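Local coordinates for cellulose binding protein (Clavibacter michiganensis subsp. michiganensis, PDB 4JS7) that forms the expansin-like, two-domain part of a longer protein that probably binds polysaccharides and hydrolyses beta-1,4-glucan chains of cellulose, at residues A[118-123]-A[160-165]; A[59-64]-A[85-90]; A[32-37]-A[64-69]. The protein carries 1 engineered substitution. All blocks are in the same frame, centred on the assembly; numbering follows the deposited sequence.

Overall arrangement
Contacts 2 and 3 belong to the double-psi beta-barrel domain, while contact 1 lies about 42 and 31 Å from them, centre to centre, in the expansin C-terminal domain on the opposite side of the chain's centre. Strand 59-68 serves both barrel contacts. Its first half meets the end of helix 81-87 in contact 2, its second half pairs with strand 34-37 in contact 3, and they share Gln64. Contact 3, partly buried and closest of the three to the chain's centre, combines a ladder of backbone hydrogen bonds with buried valines. Contact 2, at the surface, rests mainly on one valine-leucine touch. Contact 1 joins two surface loops, and an arginine supplies most of its polar chemistry.

Contact 1: A[118-123]-A[160-165]; sequences SSRWWA and SPIQDG. With SO4 (sulfate ion), chain B.
The side chain of Arg120 leaves the backbone with CG anti to the carbonyl carbon (chi1 -47°) and then bends at a chi2 of -28°, away from any staggered position, which swings the guanidinium over the loop 160-165. There NH1 and NH2 reach end-on to one acceptor, Gly165 O: NH1, at 3.1 Å, in the carbonyl plane, NH2, though closer at 2.8 Å, above it and off a lone pair. Both bonds lie in the guanidinium plane and so fix its rotation. Asp164 approaches over one face: its OD1 is 3.3 Å from Arg120 NE, a salt bridge of charges alone, because no N-H points at the oxygen. Arginine suits this place, since its flat end can serve a carbonyl at the edge and an acid over the face. Between the backbones, Ile162 N donates to Arg120 O at 2.9 Å, nearly straight, and Ile162 CD1 lies 3.7 Å from Arg120 NH1. Trp121 turns NE1 outward to O3 of a sulfate, probably from the crystallisation liquor, at 3.2 Å. Loop 118-123, held to its neighbour through Arg120, carries exposed Trp121 and Trp122 on an expansin C-terminal domain, a beta-sandwich whose relatives hold cellulose through surface aromatic residues.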
loop_
_atom_site.group_PDB
_atom_site.type_symbol
_atom_site.label_atom_id
_atom_site.label_comp_id
_atom_site.label_asym_id
_atom_site.label_seq_id
_atom_site.Cartn_x
_atom_site.Cartn_y
_atom_site.Cartn_z
ATOM N N SER A 118 -4.774 -18.206 6.150
ATOM C CA SER A 118 -3.991 -17.982 7.361
ATOM C C SER A 118 -4.476 -18.843 8.523
ATOM O O SER A 118 -5.638 -19.244 8.576
ATOM C CB SER A 118 -4.039 -16.506 7.771
ATOM O OG SER A 118 -3.388 -15.682 6.817
ATOM N N SER A 119 -3.558 -19.131 9.437
ATOM C CA SER A 119 -3.866 -19.811 10.688
ATOM C C SER A 119 -2.706 -19.545 11.639
ATOM O O SER A 119 -1.779 -18.816 11.291
ATOM C CB SER A 119 -4.039 -21.311 10.467
ATOM O OG SER A 119 -2.808 -21.921 10.120
ATOM N N ARG A 120 -2.739 -20.142 12.826
ATOM C CA ARG A 120 -1.689 -19.900 13.812
ATOM C C ARG A 120 -0.358 -20.462 13.335
ATOM O O ARG A 120 0.700 -19.979 13.726
ATOM C CB ARG A 120 -2.034 -20.527 15.163
ATOM C CG ARG A 120 -3.442 -20.257 15.651
ATOM C CD ARG A 120 -4.004 -18.952 15.118
ATOM N NE ARG A 120 -5.078 -18.435 15.962
ATOM C CZ ARG A 120 -4.920 -17.507 16.903
ATOM N NH1 ARG A 120 -3.728 -16.968 17.137
ATOM N NH2 ARG A 120 -5.964 -17.106 17.613
ATOM N N TRP A 121 -0.418 -21.492 12.498
ATOM C CA TRP A 121 0.791 -22.149 12.015
ATOM C C TRP A 121 1.503 -21.307 10.958
ATOM O O TRP A 121 2.729 -21.340 10.848
ATOM C CB TRP A 121 0.454 -23.539 11.471
ATOM C CG TRP A 121 -0.016 -24.477 12.547
ATOM C CD1 TRP A 121 0.764 -25.208 13.394
ATOM C CD2 TRP A 121 -1.375 -24.767 12.903
ATOM N NE1 TRP A 121 -0.023 -25.941 14.251
ATOM C CE2 TRP A 121 -1.340 -25.687 13.969
ATOM C CE3 TRP A 121 -2.616 -24.337 12.424
ATOM C CZ2 TRP A 121 -2.498 -26.186 14.564
ATOM C CZ3 TRP A 121 -3.766 -24.834 13.015
ATOM C CH2 TRP A 121 -3.698 -25.751 14.073
ATOM N N TRP A 122 0.729 -20.540 10.198
ATOM C CA TRP A 122 1.276 -19.667 9.169
ATOM C C TRP A 122 0.207 -18.679 8.733
ATOM O O TRP A 122 -0.918 -19.068 8.424
ATOM C CB TRP A 122 1.760 -20.482 7.969
ATOM C CG TRP A 122 2.433 -19.654 6.915
ATOM C CD1 TRP A 122 3.749 -19.292 6.874
ATOM C CD2 TRP A 122 1.824 -19.087 5.746
ATOM N NE1 TRP A 122 3.998 -18.537 5.753
ATOM C CE2 TRP A 122 2.834 -18.396 5.044
ATOM C CE3 TRP A 122 0.527 -19.096 5.226
ATOM C CZ2 TRP A 122 2.585 -17.719 3.851
ATOM C CZ3 TRP A 122 0.280 -18.425 4.038
ATOM C CH2 TRP A 122 1.306 -17.746 3.364
ATOM N N ALA A 123 0.554 -17.398 8.712
ATOM C CA ALA A 123 -0.418 -16.368 8.379
ATOM C C ALA A 123 0.209 -15.253 7.561
ATOM O O ALA A 123 1.418 -15.037 7.603
ATOM C CB ALA A 123 -1.035 -15.799 9.646
ATOM N N SER A 160 7.238 -18.649 11.334
ATOM C CA SER A 160 7.045 -19.733 12.291
ATOM C C SER A 160 5.745 -19.483 13.049
ATOM O O SER A 160 5.207 -18.376 13.007
ATOM C CB SER A 160 8.225 -19.813 13.260
ATOM O OG SER A 160 8.427 -18.575 13.913
ATOM N N PRO A 161 5.232 -20.509 13.746
ATOM C CA PRO A 161 3.897 -20.397 14.343
ATOM C C PRO A 161 3.781 -19.266 15.360
ATOM O O PRO A 161 4.776 -18.858 15.961
ATOM C CB PRO A 161 3.698 -21.759 15.021
ATOM C CG PRO A 161 4.637 -22.685 14.310
ATOM C CD PRO A 161 5.824 -21.840 13.964
ATOM N N ILE A 162 2.565 -18.764 15.537
ATOM C CA ILE A 162 2.295 -17.749 16.543
ATOM C C ILE A 162 1.312 -18.295 17.572
ATOM O O ILE A 162 0.601 -19.267 17.310
ATOM C CB ILE A 162 1.721 -16.473 15.915
ATOM C CG1 ILE A 162 0.352 -16.749 15.292
ATOM C CG2 ILE A 162 2.678 -15.927 14.863
ATOM C CD1 ILE A 162 -0.669 -15.687 15.608
ATOM N N GLN A 163 1.276 -17.663 18.738
ATOM C CA GLN A 163 0.463 -18.145 19.848
ATOM C C GLN A 163 -1.028 -18.107 19.536
ATOM O O GLN A 163 -1.476 -17.367 18.659
ATOM C CB GLN A 163 0.755 -17.332 21.113
ATOM C CG GLN A 163 0.448 -15.845 20.995
ATOM C CD GLN A 163 1.119 -15.018 22.080
ATOM O OE1 GLN A 163 2.152 -15.406 22.626
ATOM N NE2 GLN A 163 0.530 -13.872 22.397
ATOM N N ASP A 164 -1.790 -18.926 20.256
ATOM C CA ASP A 164 -3.239 -18.948 20.120
ATOM C C ASP A 164 -3.812 -17.760 20.887
ATOM O O ASP A 164 -3.138 -17.179 21.740
ATOM C CB ASP A 164 -3.808 -20.268 20.654
ATOM C CG ASP A 164 -4.862 -20.877 19.733
ATOM O OD1 ASP A 164 -4.944 -20.475 18.554
ATOM O OD2 ASP A 164 -5.604 -21.773 20.190
ATOM N N GLY A 165 -5.049 -17.391 20.575
ATOM C CA GLY A 165 -5.663 -16.218 21.172
ATOM C C GLY A 165 -5.437 -14.982 20.324
ATOM O O GLY A 165 -4.907 -15.072 19.218
HETATM S S SO4 B . 0.635 -27.605 18.141
HETATM O O1 SO4 B . -0.817 -27.428 18.085
HETATM O O2 SO4 B . 0.944 -28.909 18.723
HETATM O O3 SO4 B . 1.182 -27.511 16.786
HETATM O O4 SO4 B . 1.230 -26.569 18.979
#

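Contact 2: A[59-64]-A[85-90]; sequences GTVRVQ and RALGDF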
loop_
_atom_site.group_PDB
_atom_site.type_symbol
_atom_site.label_atom_id
_atom_site.label_comp_id
_atom_site.label_asym_id
_atom_site.label_seq_id
_atom_site.Cartn_x
_atom_site.Cartn_y
_atom_site.Cartn_z
ATOM N N GLY A 59 -2.744 20.083 -13.197
ATOM C CA GLY A 59 -2.747 20.142 -11.749
ATOM C C GLY A 59 -1.871 19.105 -11.083
ATOM O O GLY A 59 -0.866 18.663 -11.639
ATOM N N THR A 60 -2.257 18.739 -9.867
ATOM C CA THR A 60 -1.559 17.730 -9.088
ATOM C C THR A 60 -2.601 16.818 -8.454
ATOM O O THR A 60 -3.546 17.293 -7.822
ATOM C CB THR A 60 -0.714 18.370 -7.972
ATOM O OG1 THR A 60 0.257 19.259 -8.541
ATOM C CG2 THR A 60 -0.008 17.300 -7.145
ATOM N N VAL A 61 -2.431 15.512 -8.629
ATOM C CA VAL A 61 -3.381 14.541 -8.108
ATOM C C VAL A 61 -2.657 13.531 -7.224
ATOM O O VAL A 61 -1.491 13.219 -7.457
ATOM C CB VAL A 61 -4.108 13.810 -9.258
ATOM C CG1 VAL A 61 -3.119 13.020 -10.109
ATOM C CG2 VAL A 61 -5.191 12.902 -8.716
ATOM N N ARG A 62 -3.345 13.033 -6.200
ATOM C CA ARG A 62 -2.758 12.051 -5.293
ATOM C C ARG A 62 -3.232 10.645 -5.645
ATOM O O ARG A 62 -4.431 10.373 -5.673
ATOM C CB ARG A 62 -3.112 12.380 -3.843
ATOM C CG ARG A 62 -2.448 11.452 -2.826
ATOM C CD ARG A 62 -2.468 12.036 -1.416
ATOM N NE ARG A 62 -1.707 13.280 -1.330
ATOM C CZ ARG A 62 -1.596 14.023 -0.232
ATOM N NH1 ARG A 62 -2.197 13.657 0.893
ATOM N NH2 ARG A 62 -0.877 15.137 -0.257
ATOM N N VAL A 63 -2.285 9.755 -5.919
ATOM C CA VAL A 63 -2.611 8.397 -6.336
ATOM C C VAL A 63 -1.993 7.369 -5.404
ATOM O O VAL A 63 -0.850 7.519 -4.971
ATOM C CB VAL A 63 -2.107 8.107 -7.764
ATOM C CG1 VAL A 63 -2.940 8.856 -8.793
ATOM C CG2 VAL A 63 -0.628 8.464 -7.893
ATOM N N GLN A 64 -2.742 6.312 -5.111
ATOM C CA GLN A 64 -2.205 5.202 -4.335
ATOM C C GLN A 64 -1.442 4.261 -5.252
ATOM O O GLN A 64 -1.914 3.919 -6.337
ATOM C CB GLN A 64 -3.319 4.439 -3.618
ATOM C CG GLN A 64 -2.807 3.420 -2.610
ATOM C CD GLN A 64 -3.925 2.687 -1.888
ATOM O OE1 GLN A 64 -5.004 3.237 -1.665
ATOM N NE2 GLN A 64 -3.669 1.436 -1.524
ATOM N N ARG A 85 -6.707 11.844 -16.624
ATOM C CA ARG A 85 -7.614 12.891 -17.090
ATOM C C ARG A 85 -7.581 14.123 -16.189
ATOM O O ARG A 85 -7.802 15.242 -16.650
ATOM C CB ARG A 85 -9.044 12.354 -17.181
ATOM C CG ARG A 85 -9.272 11.401 -18.340
ATOM C CD ARG A 85 -10.741 11.050 -18.485
ATOM N NE ARG A 85 -11.064 10.647 -19.851
ATOM C CZ ARG A 85 -11.140 9.391 -20.282
ATOM N NH1 ARG A 85 -10.932 8.369 -19.459
ATOM N NH2 ARG A 85 -11.437 9.157 -21.551
ATOM N N ALA A 86 -7.309 13.914 -14.905
ATOM C CA ALA A 86 -7.174 15.021 -13.963
ATOM C C ALA A 86 -5.916 15.842 -14.251
ATOM O O ALA A 86 -5.822 17.004 -13.862
ATOM C CB ALA A 86 -7.138 14.491 -12.538
ATOM N N LEU A 87 -4.961 15.233 -14.945
ATOM C CA LEU A 87 -3.658 15.848 -15.179
ATOM C C LEU A 87 -3.472 16.371 -16.605
ATOM O O LEU A 87 -2.774 17.359 -16.821
ATOM C CB LEU A 87 -2.558 14.837 -14.862
ATOM C CG LEU A 87 -1.812 15.000 -13.534
ATOM C CD1 LEU A 87 -2.705 15.499 -12.406
ATOM C CD2 LEU A 87 -1.139 13.688 -13.153
ATOM N N GLY A 88 -4.083 15.710 -17.580
ATOM C CA GLY A 88 -3.878 16.089 -18.965
ATOM C C GLY A 88 -4.919 15.541 -19.917
ATOM O O GLY A 88 -5.985 15.091 -19.501
ATOM N N ASP A 89 -4.598 15.579 -21.205
ATOM C CA ASP A 89 -5.513 15.136 -22.249
ATOM C C ASP A 89 -5.362 13.637 -22.490
ATOM O O ASP A 89 -4.318 13.165 -22.936
ATOM C CB ASP A 89 -5.253 15.925 -23.538
ATOM C CG ASP A 89 -6.127 15.476 -24.693
ATOM O OD1 ASP A 89 -7.080 14.700 -24.467
ATOM O OD2 ASP A 89 -5.861 15.911 -25.834
ATOM N N PHE A 90 -6.420 12.897 -22.178
ATOM C CA PHE A 90 -6.449 11.450 -22.355
ATOM C C PHE A 90 -5.934 11.046 -23.735
ATOM O O PHE A 90 -5.129 10.127 -23.864
ATOM C CB PHE A 90 -7.884 10.956 -22.157
ATOM C CG PHE A 90 -8.038 9.466 -22.240
ATOM C CD1 PHE A 90 -7.878 8.678 -21.115
ATOM C CD2 PHE A 90 -8.368 8.858 -23.439
ATOM C CE1 PHE A 90 -8.030 7.308 -21.186
ATOM C CE2 PHE A 90 -8.523 7.489 -23.518
ATOM C CZ PHE A 90 -8.356 6.711 -22.392
#
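Leu87, whose side chain reaches across to Gly59 and Val61, is joined by a backbone hydrogen bond to Lys58, the residue just before Gly59; this polar link ties the last turn of helix 81-87 to the start of strand 59-68. No hydrogen bond runs directly between 59-64 and 85-90, and the rest of the contact is apolar. Leu87 CD1 lies 3.4 Å from Val61 CG1, tighter than usual for two carbons, while Leu87 CD2 follows at 3.7 Å from the same CG1. The valine sets up this touch by placing CG1 between its backbone N and carbonyl carbon (chi1 62°). The leucine meets it from an unusual chi1 of -103°, away from any staggered position, which suggests some strain in the fit. Leu87 CD1 also comes to 3.7 Å from Gly59 O. Gly59 has an extended backbone with a phi of 157°, at which a CB would press against the carbonyl oxygen of Lys58, so a residue without a side chain suits the start of the strand.

This is the helix-on-sheet layer of a double-psi beta-barrel, the first domain of expansin-like proteins, with the short helix 81-87 packed against the barrel strand. Leu87 is also covered by Val54 of strand 51-56, and Val61 CG2 meets Met33 SD at 3.5 Å. Branched aliphatic residues fill these places because they offer methyls in several directions at once. Thr60 faces the other way, its OG1 hydrogen-bonded to Thr55 OG1. Arg85, still on the helix, lays NH2 3.4 Å above the ring plane of Phe90, over its centre, and the Phe90 ring also stacks with His9.

Contact 3: A[32-37]-A[64-69]; sequences RMYVAV and QVADQC
Val37 and Val65 cross at about a right angle on one face of the two parallel strands, with Val37 CG2 and Val65 CG1 4.1 Å apart. Val65 places CG1 anti to its backbone N (chi1 177°), which turns that methyl to Val37 and CG2 toward Val35 CG1. Such beta-branched residues favour strands and close the interior here: Val35 also touches Leu77 and Leu79 of the adjacent strand 76-80 and Leu52 of strand 51-56, beyond 59-68.

On the other face the side chains are more varied. Tyr34 takes a chi1 of 55° that lifts its ring away from the partner strand, so that CB is what meets Ala66 CB, at 4.0 Å, while OH accepts a hydrogen bond from Leu12 N. Ala36 is small enough to let the strands close in, its CB lying 3.5 Å from Asp67 CB. Asp67 stands at an unstaggered chi1 of -139°, where its carboxylate is held by outside partners, Asn22 N at OD1 and Tyr10 OH at OD2.

The ladder slips by one residue at Ala66, a beta bulge. Val35 O takes a nearly straight bond from Ala66 N at 2.9 Å and a weak one from Asp67 N at 3.4 Å, after which pairing resumes with Val37 N to Asp67 O and Cys69 N to Val37 O at 2.7 Å. Past the slip, Cys69 CB lies 4.0 Å from Ala36 CB, while its SG goes on to the disulfide with Cys72. Strand 34-37 sits between 59-68 and 76-80, and such a twisted parallel pair with its bulge belongs to the wall of the double-psi beta-barrel of expansin-like proteins.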
loop_
_atom_site.group_PDB
_atom_site.type_symbol
_atom_site.label_atom_id
_atom_site.label_comp_id
_atom_site.label_asym_id
_atom_site.label_seq_id
_atom_site.Cartn_x
_atom_site.Cartn_y
_atom_site.Cartn_z
ATOM N N ARG A 32 -10.823 6.364 -7.548
ATOM C CA ARG A 32 -10.186 5.799 -8.737
ATOM C C ARG A 32 -8.821 6.415 -9.027
ATOM O O ARG A 32 -8.361 6.399 -10.167
ATOM C CB ARG A 32 -11.082 5.978 -9.964
ATOM C CG ARG A 32 -12.503 5.457 -9.792
ATOM C CD ARG A 32 -12.528 3.957 -9.610
ATOM N NE ARG A 32 -13.895 3.438 -9.633
ATOM C CZ ARG A 32 -14.466 2.726 -8.664
ATOM N NH1 ARG A 32 -13.806 2.413 -7.554
ATOM N NH2 ARG A 32 -15.718 2.315 -8.810
ATOM N N MET A 33 -8.179 6.962 -8.002
ATOM C CA MET A 33 -6.848 7.534 -8.155
ATOM C C MET A 33 -5.803 6.528 -7.685
ATOM O O MET A 33 -5.574 6.368 -6.484
ATOM C CB MET A 33 -6.725 8.835 -7.357
ATOM C CG MET A 33 -7.698 9.929 -7.793
ATOM S SD MET A 33 -7.518 10.373 -9.533
ATOM C CE MET A 33 -8.844 11.562 -9.716
ATOM N N TYR A 34 -5.182 5.844 -8.640
ATOM C CA TYR A 34 -4.163 4.843 -8.339
ATOM C C TYR A 34 -3.141 4.793 -9.472
ATOM O O TYR A 34 -3.331 5.412 -10.520
ATOM C CB TYR A 34 -4.801 3.466 -8.128
ATOM C CG TYR A 34 -5.665 3.021 -9.280
ATOM C CD1 TYR A 34 -5.123 2.314 -10.345
ATOM C CD2 TYR A 34 -7.024 3.311 -9.307
ATOM C CE1 TYR A 34 -5.908 1.908 -11.406
ATOM C CE2 TYR A 34 -7.817 2.909 -10.364
ATOM C CZ TYR A 34 -7.253 2.206 -11.409
ATOM O OH TYR A 34 -8.030 1.803 -12.467
ATOM N N VAL A 35 -2.055 4.061 -9.259
ATOM C CA VAL A 35 -0.969 4.039 -10.229
ATOM C C VAL A 35 -0.169 2.744 -10.170
ATOM O O VAL A 35 -0.065 2.110 -9.120
ATOM C CB VAL A 35 -0.009 5.223 -9.992
ATOM C CG1 VAL A 35 0.667 5.093 -8.637
ATOM C CG2 VAL A 35 1.027 5.317 -11.103
ATOM N N ALA A 36 0.385 2.355 -11.315
ATOM C CA ALA A 36 1.344 1.263 -11.385
ATOM C C ALA A 36 2.721 1.869 -11.628
ATOM O O ALA A 36 2.870 2.751 -12.474
ATOM C CB ALA A 36 0.977 0.307 -12.507
ATOM N N VAL A 37 3.720 1.400 -10.887
ATOM C CA VAL A 37 5.058 1.976 -10.943
ATOM C C VAL A 37 6.075 0.965 -11.453
ATOM O O VAL A 37 5.852 -0.246 -11.383
ATOM C CB VAL A 37 5.508 2.477 -9.558
ATOM C CG1 VAL A 37 4.509 3.484 -9.011
ATOM C CG2 VAL A 37 5.675 1.312 -8.590
ATOM N N GLN A 64 -2.742 6.312 -5.111
ATOM C CA GLN A 64 -2.205 5.202 -4.335
ATOM C C GLN A 64 -1.442 4.261 -5.252
ATOM O O GLN A 64 -1.914 3.919 -6.337
ATOM C CB GLN A 64 -3.319 4.439 -3.618
ATOM C CG GLN A 64 -2.807 3.420 -2.610
ATOM C CD GLN A 64 -3.925 2.687 -1.888
ATOM O OE1 GLN A 64 -5.004 3.237 -1.665
ATOM N NE2 GLN A 64 -3.669 1.436 -1.524
ATOM N N VAL A 65 -0.253 3.856 -4.821
ATOM C CA VAL A 65 0.522 2.869 -5.558
ATOM C C VAL A 65 -0.168 1.521 -5.402
ATOM O O VAL A 65 -0.260 0.984 -4.300
ATOM C CB VAL A 65 1.970 2.784 -5.054
ATOM C CG1 VAL A 65 2.733 1.693 -5.805
ATOM C CG2 VAL A 65 2.666 4.129 -5.207
ATOM N N ALA A 66 -0.658 0.986 -6.515
ATOM C CA ALA A 66 -1.525 -0.187 -6.488
ATOM C C ALA A 66 -0.916 -1.384 -7.193
ATOM O O ALA A 66 -1.359 -2.519 -6.994
ATOM C CB ALA A 66 -2.850 0.152 -7.149
ATOM N N ASP A 67 0.094 -1.141 -8.022
ATOM C CA ASP A 67 0.442 -2.102 -9.053
ATOM C C ASP A 67 1.886 -1.952 -9.509
ATOM O O ASP A 67 2.547 -0.959 -9.203
ATOM C CB ASP A 67 -0.484 -1.872 -10.247
ATOM C CG ASP A 67 -0.971 -3.158 -10.885
ATOM O OD1 ASP A 67 -0.402 -4.231 -10.610
ATOM O OD2 ASP A 67 -1.931 -3.079 -11.681
ATOM N N GLN A 68 2.359 -2.943 -10.257
ATOM C CA GLN A 68 3.700 -2.923 -10.824
ATOM C C GLN A 68 3.627 -2.847 -12.346
ATOM O O GLN A 68 2.977 -3.674 -12.986
ATOM C CB GLN A 68 4.459 -4.182 -10.408
ATOM C CG GLN A 68 5.910 -4.222 -10.862
ATOM C CD GLN A 68 6.624 -5.483 -10.415
ATOM O OE1 GLN A 68 6.042 -6.343 -9.758
ATOM N NE2 GLN A 68 7.893 -5.598 -10.770
ATOM N N CYS A 69 4.286 -1.847 -12.922
ATOM C CA CYS A 69 4.396 -1.732 -14.372
ATOM C C CYS A 69 5.766 -2.236 -14.821
ATOM O O CYS A 69 6.740 -1.488 -14.829
ATOM C CB CYS A 69 4.193 -0.280 -14.818
ATOM S SG CYS A 69 4.316 -0.031 -16.612
#